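Long-range contacts in beta-alanyl-CoA:ammonia lyase 2 (Clostridium propionicum, PDB 4MTU), which probably catalyses the reversible elimination of ammonia from beta-alanyl-CoA, yielding acrylyl-CoA, and adopts the hot dog fold: residues A[40-44]-A[73-78]; A[1-5]-A[134-140]. All coordinates share one frame; numbering follows the deposited sequence.

Interaction 1. Residues A[40-44]-A[73-78]; sequences LMVYV and GWIEKV
Part of the helix-on-sheet core of the hot dog fold is formed here by Leu-40, Met-41 and Val-44, near the C-terminal end of helix 27-45, as they close around Ile-75 of strand 68-78. The axes of the short segments approach to 9.6 Å and cross at -35°. Ile-75 is the centrepiece: its CG1 lies beside the backbone N, and an extended chi2 (175°) carries CD1 out from the strand to the helix side chains. There Val-44 CB meets Ile-75 CD1 at 3.7 Å, with both valine methyls close behind. The Met-41 chain, bent at chi2 (-58°) and again at its thioether, curls back so that CE touches Ile-75 CD1 at 3.8 Å. Leu-40 CB lies 4.1 Å from Ile-75 CG1, while Leu-40 CD1 rests on the strand backbone, 3.7 Å from Trp-74 N, beside Gly-73. Trp-74 CB points away from the helix, and its ring takes part in a cation-pi contact with Lys-5. Farther along, Val-44 CG2 faces Val-78 CG2 at 4.3 Å. Val-44 precedes the zinc ligand Asp-45, and Val-78 packs on the other ligand, His-142. The helix side chains touch the strand through carbon atoms alone, so shape fit and exclusion of water, rather than polar bonds, join helix to strand beside the metal site.

Interaction 2. Residues A[1-5]-A[134-140]; sequences MVGKK and ESSFKDA
With chi1 at 75°, Lys-4 places CG between its backbone N and carbonyl carbon, and the extended chain beyond carries NZ to Glu-134, whose own side chain is bent at chi2 (-84°). The salt bridge pins the start of strand 4-11, an outer strand of the hot dog sheet within this chain, to the C-terminal tail just before its 3-10 turn, residues 135-137. Lys-4 NZ meets Glu-134 OE2 at 2.8 Å from above the carboxylate plane. The other oxygen serves the turn itself: Glu-134 OE1 accepts from Ser-136 N and, on its syn side, from Ser-136 OG, both at 2.8 Å. This double grip fixes the carboxylate and orients the serine hydroxyl, which also takes a weak, bent bond from Lys-4 N to Ser-136 OG (3.3 Å). Outside the pair, Ser-135 OG hydrogen-bonds to Glu-110 of the second subunit. Val-2 CG1 touches Ala-140 CB at 4.1 Å. Between these points the chain corner at Gly-3 settles on Phe-137: Gly-3 CA sits over the ring centre in a CH-pi contact, 3.8 Å from the Phe-137 centroid and 12° off its normal, and also directs a C-H at Ser-136 O, with Gly-3 CA to Ser-136 O at 3.3 Å.

Interaction 1 is buried and built on apolar side chains, with no polar bond between its segments, whereas interaction 2 lies at the surface and combines a salt bridge and a weak hydrogen bond with a CH-pi contact. Their centres are 8 Å apart and they share one sheet, since strands 68-78 and 4-11 are neighbours in it. A probable hydrogen bond from Val-2 N to Ile-75 O ties the N-terminal segment to interaction 1. Phe-137 and Glu-134 pack on Tyr-43, so the tail covers the helix end while gripping the first strand. Both come near the zinc site, through Val-44 and Ala-140. Segments 40-44 and 134-140 also reach the second subunit, the former by packing and the latter also through a hydrogen bond.

Interaction 1. Residues A[40-44]-A[73-78]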
ATOM      1  N   LEU A  40      17.681  16.671  -2.849  1.00 10.70           N
ATOM      2  CA  LEU A  40      18.716  17.505  -3.428  1.00 10.90           C
ATOM      3  C   LEU A  40      18.155  18.874  -3.930  1.00 10.81           C
ATOM      4  O   LEU A  40      18.809  19.892  -3.749  1.00 11.81           O
ATOM      5  CB  LEU A  40      19.416  16.804  -4.584  1.00 11.48           C
ATOM      6  CG  LEU A  40      20.267  15.574  -4.222  1.00 12.63           C
ATOM      7  CD1 LEU A  40      20.618  14.787  -5.460  1.00 13.46           C
ATOM      8  CD2 LEU A  40      21.532  16.009  -3.517  1.00 13.28           C
ATOM      9  N   MET A  41      16.988  18.833  -4.530  1.00 10.93           N
ATOM     10  CA  MET A  41      16.395  20.045  -5.062  1.00 11.27           C
ATOM     11  C   MET A  41      15.918  20.959  -3.934  1.00 11.00           C
ATOM     12  O   MET A  41      16.044  22.213  -4.035  1.00 11.95           O
ATOM     13  CB  MET A  41      15.270  19.694  -6.045  1.00 11.63           C
ATOM     14  CG  MET A  41      15.760  19.014  -7.297  1.00 12.62           C
ATOM     15  SD  MET A  41      16.984  19.947  -8.252  1.00 13.47           S
ATOM     16  CE  MET A  41      18.518  19.218  -7.703  1.00 14.26           C
ATOM     17  N   VAL A  42      15.372  20.396  -2.888  1.00 11.00           N
ATOM     18  CA  VAL A  42      15.024  21.186  -1.716  1.00 10.84           C
ATOM     19  C   VAL A  42      16.253  21.938  -1.219  1.00 10.92           C
ATOM     20  O   VAL A  42      16.207  23.134  -0.898  1.00 11.74           O
ATOM     21  CB  VAL A  42      14.413  20.278  -0.601  1.00 11.58           C
ATOM     22  CG1 VAL A  42      14.240  21.085   0.695  1.00 12.21           C
ATOM     23  CG2 VAL A  42      13.087  19.682  -1.086  1.00 12.54           C
ATOM     24  N   TYR A  43      17.363  21.220  -1.117  1.00 11.23           N
ATOM     25  CA  TYR A  43      18.582  21.835  -0.596  1.00 11.71           C
ATOM     26  C   TYR A  43      19.219  22.880  -1.516  1.00 12.24           C
ATOM     27  O   TYR A  43      19.744  23.875  -1.048  1.00 12.93           O
ATOM     28  CB  TYR A  43      19.615  20.759  -0.242  1.00 12.16           C
ATOM     29  CG  TYR A  43      19.198  19.825   0.856  1.00 12.14           C
ATOM     30  CD1 TYR A  43      18.247  20.148   1.817  1.00 13.49           C
ATOM     31  CD2 TYR A  43      19.766  18.550   0.953  1.00 12.42           C
ATOM     32  CE1 TYR A  43      17.865  19.279   2.805  1.00 13.33           C
ATOM     33  CE2 TYR A  43      19.382  17.692   1.946  1.00 12.89           C
ATOM     34  CZ  TYR A  43      18.445  18.028   2.879  1.00 13.16           C
ATOM     35  OH  TYR A  43      18.033  17.152   3.853  1.00 14.97           O
ATOM     36  N   VAL A  44      19.174  22.642  -2.823  1.00 11.44           N
ATOM     37  CA  VAL A  44      19.874  23.553  -3.743  1.00 12.07           C
ATOM     38  C   VAL A  44      19.054  24.796  -4.046  1.00 11.78           C
ATOM     39  O   VAL A  44      19.628  25.865  -4.304  1.00 13.16           O
ATOM     40  CB  VAL A  44      20.323  22.823  -5.041  1.00 12.93           C
ATOM     41  CG1 VAL A  44      19.204  22.611  -5.997  1.00 13.43           C
ATOM     42  CG2 VAL A  44      21.498  23.602  -5.638  1.00 14.82           C
ATOM     43  N   GLY A  73      22.593   9.924  -4.043  1.00 11.67           N
ATOM     44  CA  GLY A  73      22.473  10.829  -5.136  1.00 11.77           C
ATOM     45  C   GLY A  73      23.220  12.112  -4.861  1.00 11.67           C
ATOM     46  O   GLY A  73      23.393  12.528  -3.708  1.00 12.59           O
ATOM     47  N   TRP A  74      23.641  12.755  -5.955  1.00 12.06           N
ATOM     48  CA  TRP A  74      24.315  14.063  -5.801  1.00 12.27           C
ATOM     49  C   TRP A  74      24.102  14.845  -7.104  1.00 12.50           C
ATOM     50  O   TRP A  74      23.847  14.319  -8.170  1.00 13.31           O
ATOM     51  CB  TRP A  74      25.790  13.884  -5.490  1.00 13.80           C
ATOM     52  CG  TRP A  74      26.605  13.150  -6.485  1.00 14.65           C
ATOM     53  CD1 TRP A  74      27.317  13.728  -7.501  1.00 16.14           C
ATOM     54  CD2 TRP A  74      26.781  11.732  -6.597  1.00 15.31           C
ATOM     55  NE1 TRP A  74      27.933  12.738  -8.209  1.00 18.90           N
ATOM     56  CE2 TRP A  74      27.631  11.506  -7.699  1.00 18.53           C
ATOM     57  CE3 TRP A  74      26.305  10.637  -5.892  1.00 16.94           C
ATOM     58  CZ2 TRP A  74      28.017  10.199  -8.082  1.00 20.14           C
ATOM     59  CZ3 TRP A  74      26.686   9.382  -6.263  1.00 19.56           C
ATOM     60  CH2 TRP A  74      27.525   9.139  -7.340  1.00 21.99           C
ATOM     61  N   ILE A  75      24.234  16.167  -6.939  1.00 12.84           N
ATOM     62  CA  ILE A  75      24.203  17.075  -8.057  1.00 12.96           C
ATOM     63  C   ILE A  75      25.534  17.127  -8.737  1.00 13.85           C
ATOM     64  O   ILE A  75      26.548  17.440  -8.091  1.00 15.30           O
ATOM     65  CB  ILE A  75      23.764  18.500  -7.621  1.00 13.45           C
ATOM     66  CG1 ILE A  75      22.413  18.480  -6.890  1.00 13.70           C
ATOM     67  CG2 ILE A  75      23.778  19.424  -8.823  1.00 15.00           C
ATOM     68  CD1 ILE A  75      21.977  19.830  -6.327  1.00 15.38           C
ATOM     69  N   GLU A  76      25.582  16.852 -10.009  1.00 14.74           N
ATOM     70  CA  GLU A  76      26.781  16.978 -10.822  1.00 16.27           C
ATOM     71  C   GLU A  76      26.843  18.373 -11.442  1.00 17.76           C
ATOM     72  O   GLU A  76      27.968  18.934 -11.533  1.00 21.17           O
ATOM     73  CB  GLU A  76      26.787  15.945 -11.929  1.00 19.36           C
ATOM     74  CG  GLU A  76      28.162  15.905 -12.547  1.00 36.28           C
ATOM     75  N   LYS A  77      25.770  18.950 -11.934  1.00 16.98           N
ATOM     76  CA  LYS A  77      25.774  20.232 -12.615  1.00 18.23           C
ATOM     77  C   LYS A  77      24.468  20.952 -12.317  1.00 16.65           C
ATOM     78  O   LYS A  77      23.359  20.434 -12.414  1.00 17.78           O
ATOM     79  CB  LYS A  77      25.845  20.064 -14.119  1.00 22.34           C
ATOM     80  CG  LYS A  77      25.673  21.199 -15.086  1.00 30.11           C
ATOM     81  CD  LYS A  77      25.854  20.681 -16.509  1.00 36.23           C
ATOM     82  N   VAL A  78      24.629  22.217 -11.895  1.00 17.64           N
ATOM     83  CA  VAL A  78      23.555  23.167 -11.744  1.00 17.18           C
ATOM     84  C   VAL A  78      23.387  23.946 -13.062  1.00 17.93           C
ATOM     85  O   VAL A  78      24.323  24.670 -13.442  1.00 20.05           O
ATOM     86  CB  VAL A  78      23.788  24.170 -10.557  1.00 17.06           C
ATOM     87  CG1 VAL A  78      22.721  25.197 -10.537  1.00 18.70           C
ATOM     88  CG2 VAL A  78      23.889  23.389  -9.258  1.00 18.86           C
TER

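Interaction 2. Residues A[1-5]-A[134-140]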
ATOM      1  N   MET A   1      31.047  17.432  -7.804  0.66 30.66           N
ATOM      2  CA  MET A   1      29.868  17.441  -6.936  0.66 23.42           C
ATOM      3  C   MET A   1      29.485  18.814  -6.408  0.66 23.59           C
ATOM      4  O   MET A   1      30.356  19.530  -5.887  0.66 29.92           O
ATOM      5  CB  MET A   1      30.107  16.529  -5.734  0.66 26.17           C
ATOM      6  CG  MET A   1      28.857  16.248  -4.912  0.66 28.27           C
ATOM      7  SD  MET A   1      29.007  15.082  -3.568  0.66 29.97           S
ATOM      8  CE  MET A   1      29.591  13.589  -4.330  0.66 27.22           C
ATOM      9  N   VAL A   2      28.231  19.194  -6.478  1.00 20.03           N
ATOM     10  CA  VAL A   2      27.782  20.432  -5.894  1.00 20.49           C
ATOM     11  C   VAL A   2      26.999  20.076  -4.627  1.00 19.35           C
ATOM     12  O   VAL A   2      25.997  19.362  -4.697  1.00 21.05           O
ATOM     13  CB  VAL A   2      26.843  21.184  -6.843  1.00 21.27           C
ATOM     14  CG1 VAL A   2      26.345  22.429  -6.185  1.00 22.17           C
ATOM     15  CG2 VAL A   2      27.619  21.494  -8.108  1.00 24.64           C
ATOM     16  N   GLY A   3      27.423  20.554  -3.498  1.00 18.97           N
ATOM     17  CA  GLY A   3      26.749  20.189  -2.254  1.00 18.30           C
ATOM     18  C   GLY A   3      27.136  18.813  -1.801  1.00 18.89           C
ATOM     19  O   GLY A   3      28.085  18.169  -2.288  1.00 31.09           O
ATOM     20  N   LYS A   4      26.448  18.285  -0.839  1.00 17.80           N
ATOM     21  CA  LYS A   4      26.729  16.988  -0.209  1.00 18.11           C
ATOM     22  C   LYS A   4      25.972  15.907  -0.972  1.00 15.41           C
ATOM     23  O   LYS A   4      24.955  16.135  -1.584  1.00 15.32           O
ATOM     24  CB  LYS A   4      26.259  17.001   1.269  1.00 19.68           C
ATOM     25  CG  LYS A   4      24.789  16.914   1.590  1.00 20.12           C
ATOM     26  CD  LYS A   4      24.419  17.095   3.058  1.00 21.40           C
ATOM     27  CE  LYS A   4      22.941  17.093   3.388  1.00 21.32           C
ATOM     28  NZ  LYS A   4      22.608  17.451   4.834  1.00 26.28           N
ATOM     29  N   LYS A   5      26.460  14.682  -0.827  1.00 14.64           N
ATOM     30  CA  LYS A   5      25.769  13.490  -1.274  1.00 14.85           C
ATOM     31  C   LYS A   5      24.608  13.232  -0.328  1.00 15.29           C
ATOM     32  O   LYS A   5      24.790  13.254   0.879  1.00 19.47           O
ATOM     33  CB  LYS A   5      26.770  12.344  -1.342  1.00 18.23           C
ATOM     34  CG  LYS A   5      26.274  11.030  -1.886  1.00 24.60           C
ATOM     35  CD  LYS A   5      27.421   9.993  -2.010  1.00 27.93           C
ATOM     36  CE  LYS A   5      28.534  10.364  -2.967  1.00 31.35           C
ATOM     37  NZ  LYS A   5      29.562   9.293  -3.307  1.00 34.86           N
ATOM     38  N   GLU A 134      20.357  24.603   2.573  1.00 14.70           N
ATOM     39  CA  GLU A 134      21.152  23.701   3.412  1.00 15.43           C
ATOM     40  C   GLU A 134      22.611  24.157   3.235  1.00 15.47           C
ATOM     41  O   GLU A 134      23.039  24.453   2.101  1.00 16.18           O
ATOM     42  CB  GLU A 134      20.904  22.266   3.088  1.00 15.80           C
ATOM     43  CG  GLU A 134      21.303  21.267   4.154  1.00 17.47           C
ATOM     44  CD  GLU A 134      22.760  20.848   4.136  1.00 17.52           C
ATOM     45  OE1 GLU A 134      23.495  21.142   3.178  1.00 18.37           O
ATOM     46  OE2 GLU A 134      23.172  20.130   5.110  1.00 19.66           O
ATOM     47  N   SER A 135      23.365  24.268   4.313  1.00 17.10           N
ATOM     48  CA  SER A 135      24.658  24.920   4.314  1.00 18.97           C
ATOM     49  C   SER A 135      25.651  24.330   3.342  1.00 18.33           C
ATOM     50  O   SER A 135      26.481  25.092   2.768  1.00 20.18           O
ATOM     51  CB  SER A 135      25.215  24.994   5.739  1.00 22.18           C
ATOM     52  OG  SER A 135      25.433  23.676   6.249  1.00 27.14           O
ATOM     53  N   SER A 136      25.618  23.026   3.063  1.00 17.17           N
ATOM     54  CA  SER A 136      26.592  22.443   2.142  1.00 17.78           C
ATOM     55  C   SER A 136      26.364  22.892   0.697  1.00 17.20           C
ATOM     56  O   SER A 136      27.254  22.693  -0.154  1.00 18.63           O
ATOM     57  CB  SER A 136      26.618  20.925   2.227  1.00 18.80           C
ATOM     58  OG  SER A 136      25.580  20.351   1.565  1.00 22.49           O
ATOM     59  N   PHE A 137      25.238  23.490   0.411  1.00 15.73           N
ATOM     60  CA  PHE A 137      24.850  23.935  -0.943  1.00 15.65           C
ATOM     61  C   PHE A 137      25.049  25.424  -1.134  1.00 16.38           C
ATOM     62  O   PHE A 137      24.650  25.954  -2.179  1.00 16.96           O
ATOM     63  CB  PHE A 137      23.404  23.545  -1.270  1.00 15.53           C
ATOM     64  CG  PHE A 137      23.226  22.031  -1.343  1.00 15.34           C
ATOM     65  CD1 PHE A 137      23.156  21.244  -0.202  1.00 16.87           C
ATOM     66  CD2 PHE A 137      23.156  21.356  -2.555  1.00 16.60           C
ATOM     67  CE1 PHE A 137      23.036  19.848  -0.265  1.00 16.50           C
ATOM     68  CE2 PHE A 137      23.007  19.990  -2.659  1.00 17.60           C
ATOM     69  CZ  PHE A 137      22.990  19.230  -1.513  1.00 16.73           C
ATOM     70  N   LYS A 138      25.654  26.100  -0.178  1.00 17.82           N
ATOM     71  CA  LYS A 138      25.718  27.560  -0.186  1.00 22.07           C
ATOM     72  C   LYS A 138      26.465  28.064  -1.390  1.00 24.12           C
ATOM     73  O   LYS A 138      26.227  29.186  -1.837  1.00 29.09           O
ATOM     74  CB  LYS A 138      26.376  28.094   1.102  1.00 23.96           C
ATOM     75  CG  LYS A 138      27.834  27.815   1.329  1.00 28.73           C
ATOM     76  N   ASP A 139      27.376  27.306  -1.958  1.00 24.35           N
ATOM     77  CA  ASP A 139      28.078  27.924  -3.101  1.00 30.05           C
ATOM     78  C   ASP A 139      27.570  27.362  -4.415  1.00 28.50           C
ATOM     79  O   ASP A 139      28.295  27.513  -5.407  1.00 30.11           O
ATOM     80  CB  ASP A 139      29.550  27.673  -2.801  1.00 35.22           C
ATOM     81  CG  ASP A 139      29.978  28.566  -1.622  1.00 41.15           C
ATOM     82  OD1 ASP A 139      29.680  29.788  -1.686  1.00 43.32           O
ATOM     83  OD2 ASP A 139      30.562  28.131  -0.599  1.00 44.90           O
ATOM     84  N   ALA A 140      26.379  26.789  -4.314  0.58 23.98           N
ATOM     85  CA  ALA A 140      25.739  26.504  -5.574  0.58 21.80           C
ATOM     86  C   ALA A 140      25.650  27.838  -6.314  0.58 22.74           C
ATOM     87  O   ALA A 140      25.192  28.923  -6.052  0.58 22.68           O
ATOM     88  CB  ALA A 140      24.362  25.912  -5.420  0.58 21.20           C
TER